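Local coordinates for putative cell adhesion protein (Bacteroides eggerthii, PDB 4GPV), which probably serves as a FimA-like pilus subunit that helps build surface fimbriae and so contributes to cell adhesion, at residues I21-D26 with A86-N91; A101-E106 with L110-S115; T261-K266 with Y299-T304. All blocks are in the same frame, centred on the assembly; numbering follows the deposited sequence.

Interaction 1 (I21-D26 with A86-N91); sequences IKLKGD and AYVVAN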
ATOM      1  N   ILE A  21      26.912  -6.227  -2.200  1.00 30.13           N
ATOM      2  CA  ILE A  21      25.489  -6.109  -2.491  1.00 30.16           C
ATOM      3  C   ILE A  21      25.244  -4.715  -3.000  1.00 33.42           C
ATOM      4  O   ILE A  21      25.714  -3.748  -2.390  1.00 34.74           O
ATOM      5  CB  ILE A  21      24.582  -6.446  -1.268  1.00 33.60           C
ATOM      6  CG1 ILE A  21      25.041  -7.716  -0.487  1.00 34.84           C
ATOM      7  CG2 ILE A  21      23.065  -6.490  -1.662  1.00 35.55           C
ATOM      8  CD1 ILE A  21      24.797  -9.126  -1.151  1.00 46.81           C
ATOM      9  N   LYS A  22      24.572  -4.616  -4.140  1.00 27.57           N
ATOM     10  CA  LYS A  22      24.169  -3.350  -4.757  1.00 27.46           C
ATOM     11  C   LYS A  22      22.645  -3.292  -4.789  1.00 28.40           C
ATOM     12  O   LYS A  22      22.005  -4.257  -5.210  1.00 27.08           O
ATOM     13  CB  LYS A  22      24.726  -3.196  -6.187  1.00 31.56           C
ATOM     14  CG  LYS A  22      26.217  -2.907  -6.292  1.00 54.81           C
ATOM     15  CD  LYS A  22      26.594  -2.735  -7.767  1.00 70.02           C
ATOM     16  CE  LYS A  22      28.050  -2.411  -8.001  1.00 89.40           C
ATOM     17  NZ  LYS A  22      28.337  -2.213  -9.449  1.00100.55           N
ATOM     18  N   LEU A  23      22.072  -2.195  -4.313  1.00 25.95           N
ATOM     19  CA  LEU A  23      20.616  -2.033  -4.330  1.00 24.46           C
ATOM     20  C   LEU A  23      20.214  -1.107  -5.444  1.00 28.97           C
ATOM     21  O   LEU A  23      20.879  -0.099  -5.684  1.00 28.11           O
ATOM     22  CB  LEU A  23      20.066  -1.515  -2.997  1.00 23.91           C
ATOM     23  CG  LEU A  23      20.533  -2.256  -1.733  1.00 27.85           C
ATOM     24  CD1 LEU A  23      19.996  -1.580  -0.496  1.00 28.96           C
ATOM     25  CD2 LEU A  23      20.154  -3.742  -1.771  1.00 27.96           C
ATOM     26  N   LYS A  24      19.132  -1.450  -6.151  1.00 25.30           N
ATOM     27  CA  LYS A  24      18.664  -0.592  -7.249  1.00 24.28           C
ATOM     28  C   LYS A  24      17.163  -0.672  -7.328  1.00 28.14           C
ATOM     29  O   LYS A  24      16.559  -1.458  -6.589  1.00 24.92           O
ATOM     30  CB  LYS A  24      19.330  -0.977  -8.590  1.00 28.21           C
ATOM     31  CG  LYS A  24      18.864  -2.292  -9.199  1.00 29.77           C
ATOM     32  CD  LYS A  24      19.444  -2.528 -10.611  1.00 42.54           C
ATOM     33  CE  LYS A  24      18.620  -1.960 -11.750  1.00 52.40           C
ATOM     34  NZ  LYS A  24      17.341  -2.699 -11.941  1.00 62.12           N
ATOM     35  N   GLY A  25      16.575   0.136  -8.206  1.00 24.84           N
ATOM     36  CA  GLY A  25      15.133   0.163  -8.368  1.00 26.15           C
ATOM     37  C   GLY A  25      14.614  -0.947  -9.244  1.00 30.87           C
ATOM     38  O   GLY A  25      15.385  -1.809  -9.680  1.00 29.98           O
ATOM     39  N   ASP A  26      13.286  -0.917  -9.526  1.00 25.97           N
ATOM     40  CA  ASP A  26      12.687  -1.975 -10.336  1.00 27.05           C
ATOM     41  C   ASP A  26      12.116  -1.470 -11.690  1.00 32.46           C
ATOM     42  O   ASP A  26      11.298  -2.152 -12.314  1.00 33.33           O
ATOM     43  CB  ASP A  26      11.587  -2.675  -9.526  1.00 28.21           C
ATOM     44  CG  ASP A  26      10.415  -1.793  -9.110  1.00 31.92           C
ATOM     45  OD1 ASP A  26      10.516  -0.552  -9.249  1.00 31.02           O
ATOM     46  OD2 ASP A  26       9.413  -2.341  -8.619  1.00 33.25           O
ATOM     47  N   ALA A  86      20.140 -14.090  -1.757  1.00 22.57           N
ATOM     48  CA  ALA A  86      20.184 -12.863  -0.961  1.00 22.27           C
ATOM     49  C   ALA A  86      18.812 -12.222  -1.005  1.00 24.44           C
ATOM     50  O   ALA A  86      18.221 -12.119  -2.086  1.00 23.52           O
ATOM     51  CB  ALA A  86      21.252 -11.912  -1.513  1.00 23.76           C
ATOM     52  N   TYR A  87      18.242 -11.922   0.168  1.00 19.42           N
ATOM     53  CA  TYR A  87      16.977 -11.214   0.304  1.00 18.28           C
ATOM     54  C   TYR A  87      17.260  -9.906   0.973  1.00 20.90           C
ATOM     55  O   TYR A  87      18.087  -9.843   1.910  1.00 19.37           O
ATOM     56  CB  TYR A  87      16.006 -12.033   1.142  1.00 20.19           C
ATOM     57  CG  TYR A  87      15.505 -13.300   0.489  1.00 21.86           C
ATOM     58  CD1 TYR A  87      16.236 -14.480   0.560  1.00 23.97           C
ATOM     59  CD2 TYR A  87      14.229 -13.364  -0.051  1.00 22.70           C
ATOM     60  CE1 TYR A  87      15.764 -15.658  -0.022  1.00 25.57           C
ATOM     61  CE2 TYR A  87      13.726 -14.546  -0.593  1.00 23.94           C
ATOM     62  CZ  TYR A  87      14.498 -15.691  -0.578  1.00 29.81           C
ATOM     63  OH  TYR A  87      13.997 -16.855  -1.111  1.00 30.16           O
ATOM     64  N   VAL A  88      16.586  -8.850   0.501  1.00 17.98           N
ATOM     65  CA  VAL A  88      16.780  -7.499   1.067  1.00 18.40           C
ATOM     66  C   VAL A  88      15.414  -6.923   1.432  1.00 20.89           C
ATOM     67  O   VAL A  88      14.482  -6.972   0.623  1.00 19.55           O
ATOM     68  CB  VAL A  88      17.549  -6.540   0.099  1.00 22.93           C
ATOM     69  CG1 VAL A  88      17.660  -5.128   0.680  1.00 22.95           C
ATOM     70  CG2 VAL A  88      18.945  -7.080  -0.236  1.00 23.43           C
ATOM     71  N   VAL A  89      15.313  -6.358   2.623  1.00 17.51           N
ATOM     72  CA  VAL A  89      14.122  -5.649   3.066  1.00 18.23           C
ATOM     73  C   VAL A  89      14.590  -4.270   3.486  1.00 21.25           C
ATOM     74  O   VAL A  89      15.486  -4.175   4.313  1.00 20.22           O
ATOM     75  CB  VAL A  89      13.326  -6.369   4.195  1.00 23.24           C
ATOM     76  CG1 VAL A  89      12.117  -5.531   4.612  1.00 23.93           C
ATOM     77  CG2 VAL A  89      12.867  -7.767   3.764  1.00 23.29           C
ATOM     78  N   ALA A  90      13.994  -3.217   2.933  1.00 18.17           N
ATOM     79  CA  ALA A  90      14.378  -1.851   3.312  1.00 20.11           C
ATOM     80  C   ALA A  90      13.293  -1.198   4.150  1.00 20.61           C
ATOM     81  O   ALA A  90      12.094  -1.460   3.952  1.00 19.21           O
ATOM     82  CB  ALA A  90      14.595  -1.011   2.050  1.00 21.59           C
ATOM     83  N   ASN A  91      13.717  -0.313   5.048  1.00 19.63           N
ATOM     84  CA  ASN A  91      12.900   0.628   5.805  1.00 19.16           C
ATOM     85  C   ASN A  91      12.002   0.002   6.852  1.00 22.29           C
ATOM     86  O   ASN A  91      11.009   0.609   7.234  1.00 21.07           O
ATOM     87  CB  ASN A  91      12.107   1.527   4.829  1.00 19.31           C
ATOM     88  CG  ASN A  91      13.007   2.431   4.026  1.00 23.06           C
ATOM     89  OD1 ASN A  91      14.116   2.769   4.452  1.00 23.44           O
ATOM     90  ND2 ASN A  91      12.531   2.915   2.880  1.00 21.11           N
TER

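Interaction 2 (A101-E106 with L110-S115); sequences ATVKTE and LAVTGS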
ATOM      1  N   ALA A 101      13.524 -10.339  13.597  1.00 23.90           N
ATOM      2  CA  ALA A 101      14.382 -10.767  14.726  1.00 25.93           C
ATOM      3  C   ALA A 101      14.407 -12.286  14.974  1.00 31.69           C
ATOM      4  O   ALA A 101      15.422 -12.792  15.489  1.00 30.78           O
ATOM      5  CB  ALA A 101      13.923 -10.074  15.992  1.00 28.04           C
ATOM      6  N   THR A 102      13.311 -13.022  14.652  1.00 27.97           N
ATOM      7  CA  THR A 102      13.269 -14.476  14.924  1.00 27.72           C
ATOM      8  C   THR A 102      13.504 -15.325  13.656  1.00 31.50           C
ATOM      9  O   THR A 102      13.347 -16.542  13.705  1.00 31.42           O
ATOM     10  CB  THR A 102      11.935 -14.870  15.601  1.00 36.00           C
ATOM     11  OG1 THR A 102      10.856 -14.722  14.674  1.00 36.54           O
ATOM     12  CG2 THR A 102      11.671 -14.101  16.892  1.00 36.18           C
ATOM     13  N   VAL A 103      13.858 -14.691  12.518  1.00 25.71           N
ATOM     14  CA  VAL A 103      14.134 -15.419  11.269  1.00 24.43           C
ATOM     15  C   VAL A 103      15.396 -16.276  11.452  1.00 27.85           C
ATOM     16  O   VAL A 103      16.454 -15.741  11.816  1.00 27.51           O
ATOM     17  CB  VAL A 103      14.282 -14.468  10.063  1.00 26.22           C
ATOM     18  CG1 VAL A 103      14.856 -15.189   8.850  1.00 26.51           C
ATOM     19  CG2 VAL A 103      12.948 -13.810   9.714  1.00 25.66           C
ATOM     20  N   LYS A 104      15.276 -17.592  11.210  1.00 24.68           N
ATOM     21  CA  LYS A 104      16.398 -18.521  11.347  1.00 25.65           C
ATOM     22  C   LYS A 104      16.706 -19.193  10.027  1.00 30.50           C
ATOM     23  O   LYS A 104      17.819 -19.695   9.823  1.00 31.88           O
ATOM     24  CB  LYS A 104      16.095 -19.615  12.393  1.00 28.85           C
ATOM     25  CG  LYS A 104      15.466 -19.142  13.697  1.00 36.99           C
ATOM     26  CD  LYS A 104      16.465 -18.599  14.692  1.00 38.75           C
ATOM     27  CE  LYS A 104      15.800 -18.333  16.013  1.00 40.85           C
ATOM     28  NZ  LYS A 104      16.511 -17.277  16.760  1.00 57.28           N
ATOM     29  N   THR A 105      15.682 -19.296   9.168  1.00 25.81           N
ATOM     30  CA  THR A 105      15.756 -19.972   7.881  1.00 25.69           C
ATOM     31  C   THR A 105      15.055 -19.202   6.776  1.00 28.47           C
ATOM     32  O   THR A 105      14.302 -18.259   7.033  1.00 26.51           O
ATOM     33  CB  THR A 105      15.110 -21.366   7.966  1.00 34.23           C
ATOM     34  OG1 THR A 105      13.703 -21.188   8.172  1.00 30.25           O
ATOM     35  CG2 THR A 105      15.750 -22.288   9.019  1.00 35.56           C
ATOM     36  N   GLU A 106      15.254 -19.657   5.532  1.00 26.50           N
ATOM     37  CA  GLU A 106      14.622 -19.039   4.372  1.00 24.94           C
ATOM     38  C   GLU A 106      13.103 -19.197   4.462  1.00 28.91           C
ATOM     39  O   GLU A 106      12.381 -18.245   4.184  1.00 26.89           O
ATOM     40  CB  GLU A 106      15.181 -19.691   3.113  1.00 26.98           C
ATOM     41  CG  GLU A 106      14.770 -19.024   1.814  1.00 30.40           C
ATOM     42  CD  GLU A 106      15.498 -19.590   0.612  1.00 43.06           C
ATOM     43  OE1 GLU A 106      16.303 -20.534   0.787  1.00 42.76           O
ATOM     44  OE2 GLU A 106      15.273 -19.081  -0.506  1.00 34.59           O
ATOM     45  N   LEU A 110      10.363 -16.050   4.344  1.00 23.95           N
ATOM     46  CA  LEU A 110       9.322 -16.041   3.322  1.00 24.55           C
ATOM     47  C   LEU A 110       7.914 -15.874   3.907  1.00 28.79           C
ATOM     48  O   LEU A 110       7.008 -15.409   3.202  1.00 28.72           O
ATOM     49  CB  LEU A 110       9.394 -17.314   2.469  1.00 25.16           C
ATOM     50  CG  LEU A 110      10.650 -17.452   1.601  1.00 31.10           C
ATOM     51  CD1 LEU A 110      10.673 -18.795   0.867  1.00 32.91           C
ATOM     52  CD2 LEU A 110      10.794 -16.303   0.623  1.00 28.55           C
ATOM     53  N   ALA A 111       7.742 -16.216   5.189  1.00 23.80           N
ATOM     54  CA  ALA A 111       6.467 -16.093   5.886  1.00 25.01           C
ATOM     55  C   ALA A 111       6.312 -14.790   6.673  1.00 28.48           C
ATOM     56  O   ALA A 111       5.213 -14.527   7.150  1.00 28.44           O
ATOM     57  CB  ALA A 111       6.286 -17.277   6.826  1.00 26.56           C
ATOM     58  N   VAL A 112       7.372 -13.960   6.823  1.00 23.11           N
ATOM     59  CA  VAL A 112       7.233 -12.728   7.621  1.00 21.79           C
ATOM     60  C   VAL A 112       6.228 -11.754   6.991  1.00 22.95           C
ATOM     61  O   VAL A 112       6.339 -11.443   5.818  1.00 22.43           O
ATOM     62  CB  VAL A 112       8.584 -12.001   7.850  1.00 25.03           C
ATOM     63  CG1 VAL A 112       8.378 -10.667   8.577  1.00 23.93           C
ATOM     64  CG2 VAL A 112       9.527 -12.888   8.642  1.00 26.02           C
ATOM     65  N   THR A 113       5.328 -11.198   7.815  1.00 20.89           N
ATOM     66  CA  THR A 113       4.396 -10.160   7.346  1.00 19.96           C
ATOM     67  C   THR A 113       4.484  -8.970   8.306  1.00 24.83           C
ATOM     68  O   THR A 113       4.786  -9.139   9.495  1.00 26.15           O
ATOM     69  CB  THR A 113       2.939 -10.717   7.250  1.00 26.94           C
ATOM     70  OG1 THR A 113       2.505 -11.062   8.558  1.00 31.03           O
ATOM     71  CG2 THR A 113       2.846 -11.984   6.416  1.00 28.82           C
ATOM     72  N   GLY A 114       4.225  -7.788   7.775  1.00 19.45           N
ATOM     73  CA  GLY A 114       4.157  -6.562   8.553  1.00 19.85           C
ATOM     74  C   GLY A 114       2.736  -6.031   8.504  1.00 23.86           C
ATOM     75  O   GLY A 114       1.955  -6.441   7.633  1.00 23.06           O
ATOM     76  N   SER A 115       2.374  -5.125   9.428  1.00 19.53           N
ATOM     77  CA  SER A 115       0.998  -4.605   9.406  1.00 19.40           C
ATOM     78  C   SER A 115       0.970  -3.262   8.783  1.00 21.79           C
ATOM     79  O   SER A 115       1.992  -2.567   8.791  1.00 21.85           O
ATOM     80  CB  SER A 115       0.401  -4.560  10.810  1.00 25.41           C
ATOM     81  OG  SER A 115       0.117  -5.897  11.200  1.00 35.00           O
TER

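Interaction 3 (T261-K266 with Y299-T304); sequences TILAIK and YTVTVT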
ATOM      1  N   THR A 261     -11.273  -3.463  -1.126  1.00 16.64           N
ATOM      2  CA  THR A 261     -10.942  -2.134  -0.643  1.00 17.35           C
ATOM      3  C   THR A 261     -11.881  -1.146  -1.357  1.00 17.46           C
ATOM      4  O   THR A 261     -12.255  -1.353  -2.524  1.00 19.14           O
ATOM      5  CB  THR A 261      -9.454  -1.851  -0.910  1.00 17.75           C
ATOM      6  OG1 THR A 261      -8.657  -2.761  -0.119  1.00 17.90           O
ATOM      7  CG2 THR A 261      -9.049  -0.414  -0.562  1.00 18.45           C
ATOM      8  N   ILE A 262     -12.264  -0.064  -0.657  1.00 15.62           N
ATOM      9  CA  ILE A 262     -13.180   0.946  -1.204  1.00 15.33           C
ATOM     10  C   ILE A 262     -12.610   2.331  -0.918  1.00 19.22           C
ATOM     11  O   ILE A 262     -12.255   2.623   0.227  1.00 19.66           O
ATOM     12  CB  ILE A 262     -14.624   0.843  -0.594  1.00 17.66           C
ATOM     13  CG1 ILE A 262     -15.208  -0.589  -0.647  1.00 18.65           C
ATOM     14  CG2 ILE A 262     -15.578   1.952  -1.197  1.00 16.66           C
ATOM     15  CD1 ILE A 262     -16.453  -0.797   0.168  1.00 23.80           C
ATOM     16  N   LEU A 263     -12.535   3.177  -1.935  1.00 15.93           N
ATOM     17  CA  LEU A 263     -12.159   4.586  -1.742  1.00 17.37           C
ATOM     18  C   LEU A 263     -13.435   5.400  -1.825  1.00 21.05           C
ATOM     19  O   LEU A 263     -14.228   5.165  -2.723  1.00 18.52           O
ATOM     20  CB  LEU A 263     -11.134   5.070  -2.796  1.00 17.49           C
ATOM     21  CG  LEU A 263     -10.772   6.579  -2.723  1.00 20.41           C
ATOM     22  CD1 LEU A 263      -9.964   6.910  -1.459  1.00 22.19           C
ATOM     23  CD2 LEU A 263     -10.027   6.994  -3.975  1.00 21.52           C
ATOM     24  N   ALA A 264     -13.681   6.323  -0.865  1.00 18.67           N
ATOM     25  CA  ALA A 264     -14.895   7.113  -0.954  1.00 19.30           C
ATOM     26  C   ALA A 264     -14.727   8.519  -0.417  1.00 22.36           C
ATOM     27  O   ALA A 264     -13.850   8.794   0.413  1.00 21.31           O
ATOM     28  CB  ALA A 264     -16.014   6.437  -0.149  1.00 20.12           C
ATOM     29  N   ILE A 265     -15.612   9.391  -0.880  1.00 19.16           N
ATOM     30  CA  ILE A 265     -15.853  10.672  -0.246  1.00 18.90           C
ATOM     31  C   ILE A 265     -16.988  10.394   0.722  1.00 22.98           C
ATOM     32  O   ILE A 265     -18.020   9.896   0.285  1.00 22.97           O
ATOM     33  CB  ILE A 265     -16.178  11.817  -1.212  1.00 22.42           C
ATOM     34  CG1 ILE A 265     -15.014  12.073  -2.178  1.00 22.14           C
ATOM     35  CG2 ILE A 265     -16.570  13.100  -0.402  1.00 24.78           C
ATOM     36  CD1 ILE A 265     -15.428  12.863  -3.416  1.00 26.97           C
ATOM     37  N   LYS A 266     -16.802  10.673   2.023  1.00 19.85           N
ATOM     38  CA  LYS A 266     -17.863  10.496   3.022  1.00 19.63           C
ATOM     39  C   LYS A 266     -18.416  11.883   3.316  1.00 23.07           C
ATOM     40  O   LYS A 266     -17.637  12.803   3.576  1.00 22.19           O
ATOM     41  CB  LYS A 266     -17.299   9.820   4.293  1.00 22.61           C
ATOM     42  CG  LYS A 266     -18.374   9.562   5.342  1.00 29.49           C
ATOM     43  CD  LYS A 266     -18.435  10.664   6.382  1.00 30.11           C
ATOM     44  CE  LYS A 266     -19.784  10.681   7.064  1.00 33.38           C
ATOM     45  NZ  LYS A 266     -19.835  11.744   8.107  1.00 37.05           N
ATOM     46  N   TYR A 299      -2.595   3.763  -8.195  1.00 17.90           N
ATOM     47  CA  TYR A 299      -3.931   3.945  -8.770  1.00 17.32           C
ATOM     48  C   TYR A 299      -4.336   5.386  -8.688  1.00 21.17           C
ATOM     49  O   TYR A 299      -4.228   6.004  -7.627  1.00 21.69           O
ATOM     50  CB  TYR A 299      -4.985   3.086  -8.007  1.00 17.64           C
ATOM     51  CG  TYR A 299      -4.643   1.610  -8.048  1.00 17.19           C
ATOM     52  CD1 TYR A 299      -3.770   1.053  -7.117  1.00 18.45           C
ATOM     53  CD2 TYR A 299      -5.101   0.796  -9.081  1.00 18.55           C
ATOM     54  CE1 TYR A 299      -3.399  -0.287  -7.184  1.00 19.30           C
ATOM     55  CE2 TYR A 299      -4.741  -0.556  -9.151  1.00 19.00           C
ATOM     56  CZ  TYR A 299      -3.881  -1.086  -8.200  1.00 24.57           C
ATOM     57  OH  TYR A 299      -3.438  -2.382  -8.262  1.00 23.39           O
ATOM     58  N   THR A 300      -4.854   5.890  -9.778  1.00 19.55           N
ATOM     59  CA  THR A 300      -5.376   7.256  -9.822  1.00 19.75           C
ATOM     60  C   THR A 300      -6.892   7.147  -9.999  1.00 22.53           C
ATOM     61  O   THR A 300      -7.378   6.532 -10.964  1.00 21.33           O
ATOM     62  CB  THR A 300      -4.706   8.095 -10.897  1.00 26.03           C
ATOM     63  OG1 THR A 300      -3.306   8.211 -10.613  1.00 26.70           O
ATOM     64  CG2 THR A 300      -5.334   9.488 -10.997  1.00 27.89           C
ATOM     65  N   VAL A 301      -7.635   7.673  -9.019  1.00 18.17           N
ATOM     66  CA  VAL A 301      -9.086   7.623  -9.057  1.00 18.13           C
ATOM     67  C   VAL A 301      -9.595   9.022  -9.284  1.00 21.92           C
ATOM     68  O   VAL A 301      -9.331   9.868  -8.433  1.00 20.14           O
ATOM     69  CB  VAL A 301      -9.665   7.055  -7.744  1.00 19.52           C
ATOM     70  CG1 VAL A 301     -11.202   7.053  -7.764  1.00 19.68           C
ATOM     71  CG2 VAL A 301      -9.103   5.663  -7.425  1.00 19.76           C
ATOM     72  N   THR A 302     -10.298   9.267 -10.416  1.00 19.43           N
ATOM     73  CA  THR A 302     -10.929  10.579 -10.679  1.00 19.52           C
ATOM     74  C   THR A 302     -12.418  10.415 -10.477  1.00 23.53           C
ATOM     75  O   THR A 302     -13.041   9.574 -11.115  1.00 22.92           O
ATOM     76  CB  THR A 302     -10.586  11.105 -12.076  1.00 24.87           C
ATOM     77  OG1 THR A 302      -9.188  10.967 -12.299  1.00 28.63           O
ATOM     78  CG2 THR A 302     -11.031  12.562 -12.290  1.00 27.06           C
ATOM     79  N   VAL A 303     -12.992  11.209  -9.568  1.00 21.47           N
ATOM     80  CA  VAL A 303     -14.416  11.154  -9.240  1.00 20.45           C
ATOM     81  C   VAL A 303     -15.020  12.480  -9.689  1.00 24.47           C
ATOM     82  O   VAL A 303     -14.562  13.530  -9.220  1.00 22.21           O
ATOM     83  CB  VAL A 303     -14.596  10.936  -7.711  1.00 24.44           C
ATOM     84  CG1 VAL A 303     -16.086  10.885  -7.332  1.00 25.23           C
ATOM     85  CG2 VAL A 303     -13.873   9.668  -7.245  1.00 25.20           C
ATOM     86  N   THR A 304     -15.977  12.439 -10.637  1.00 22.41           N
ATOM     87  CA  THR A 304     -16.679  13.624 -11.117  1.00 22.01           C
ATOM     88  C   THR A 304     -18.059  13.531 -10.514  1.00 27.40           C
ATOM     89  O   THR A 304     -18.785  12.572 -10.795  1.00 26.91           O
ATOM     90  CB  THR A 304     -16.676  13.716 -12.657  1.00 28.91           C
ATOM     91  OG1 THR A 304     -15.321  13.729 -13.095  1.00 31.42           O
ATOM     92  CG2 THR A 304     -17.387  14.974 -13.185  1.00 31.49           C
TER

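Interaction 1 (I21-D26 with A86-N91)
Val88 meets both Ile21 and Leu23 across the interior between two walls of a curled beta-sheet, a core in the N-terminal part of the chain that is consistent with a FimA-type subunit. Strands 18-24 and 83-90 run broadly the same way but well splayed, too far apart to be neighbours. Along 86-91, Ala86 comes first: its CB points at Ile21 and stays 4.5 Å from CD1 of that residue, a small group opposite a long one. Tyr87 turns to the other face. Val88 turns inward again and carries the contact. Its CG1 lies anti to the backbone N (chi1 177°), which spreads both methyls toward strand 18-24. Leu23 CD2 lies 3.8 Å from Val88 CG1 and 3.9 Å from Val88 CG2, so one leucine methyl rests against the whole fork, while Ile21 CG2 makes a looser approach of 4.4 Å to Val88 CG2. Val52 and Leu153 pack on Val88 as well. Asn91, just past the strand, has its side-chain amide hydrogen-bonded to the backbone of Val46, Asn48 and Leu131. Branched side chains without polar groups suit such a place: between these segments the contact is apolar packing, and hydrogen-bonded neighbours in the sheet set each strand's position.

Interaction 2 (A101-E106 with L110-S115)
Leu110 N donates to Glu106 O at 3.0 Å, with an N-H...O angle of 161°, and this i to i+4 bond closes a turn of the short helix 106-111. The motif is an N-capped helix that links a loop to strand 113-115: Thr105 occupies the N-cap, its OG1 receiving the backbone N of Asp108, and beyond the helix the chain passes through Val112 into the strand. Threonine suits the cap because its short hydroxyl can fold back to a backbone N-H that has no carbonyl partner in the first turn.

The carbonyl that takes the backbone bond is also met by the leucine side chain, with Leu110 CG 3.2 Å from Glu106 O. A looser approach joins the two side chains. Glu106 is fully extended, with CG anti to the backbone N (chi1 -172°), and this methylene lies 4.2 Å from Leu110 CD1, while the carboxylate is hydrogen-bonded to Tyr87. Leu110 packs on Phe195 as well.

The loop before the helix is drawn in by a second, wholly apolar meeting. Val103 and Val112 point at each other from the chain before and after the helix, and Leu99 and Phe100 pack on Val112 too. The two valines cross at about a right angle, touching by a single methyl each, Val103 CG2 to Val112 CG2, at 3.7 Å.

Interaction 3 (T261-K266 with Y299-T304)
Leu263 on Val301 and Ile265 on Val303 are the two apolar pairs that join segments 261-266 and 299-304, whose strands belong to different beta-sheets. The contact is the face-to-face packing of a beta-sandwich core, in keeping with the transthyretin-like C-terminal domain of FimA-type subunits.

The tighter pair is Leu263 with Val301. Leu263 carries CG anti to its backbone N (chi1 176°), which sends the branch across the gap, and its CD2 settles on the fork of the valine, 3.8 Å from Val301 CB, 3.8 Å from Val301 CG2 and 4.0 Å from Val301 CG1. The two side chains lie antiparallel and offset; CD2 sits over the valine's branch point. The second pair is looser: Ile265 stretches its CD1 to within 4.4 Å of Val303 CG1. Leucine and isoleucine have the length to bridge the gap, whereas the compact valines, which suit extended strands, offer their methyls to these longer side chains.

The polar groups of 261-266 find partners on its own side. Lys266 NZ forms a salt bridge with Asp181 OD2, and Thr261 OG1 is hydrogen-bonded to Phe187 O and Asn254 ND2. On the other segment, Thr300, Thr302 and Thr304 alternate with the valines, turning the other face of their strand into a partly exposed row of hydroxyls and methyls.

Strand 262-271 is held by backbone hydrogen bonds between strands 176-193 and 274-283, and Leu185 packs on Leu263 while Ile282 packs on Val301. Across the sandwich, strand 297-306 lies between strand 146-169, parallel to it, and strand 329-343, antiparallel, which supply Leu162 beside Val303 and Val331 beside Val301.

Interactions 1 and 2 touch through Tyr87, with centres about 16 Å apart. On the face of strand 83-90 turned from the Val88 core, Tyr87 OH is hydrogen-bonded to Glu106 OE2 at 2.6 Å, and Tyr87 CE2 packs 3.6 Å from Leu110 CD2. Interaction 3 lies on the other side of the chain's centre, about 32 Å from interaction 1 and about 33 Å from interaction 2, centre to centre. It nevertheless shares a sheet with each: strand 297-306 belongs to the same sheet as both strands of interaction 1, and strands 113-115 and 262-271 both pair with strand 176-193.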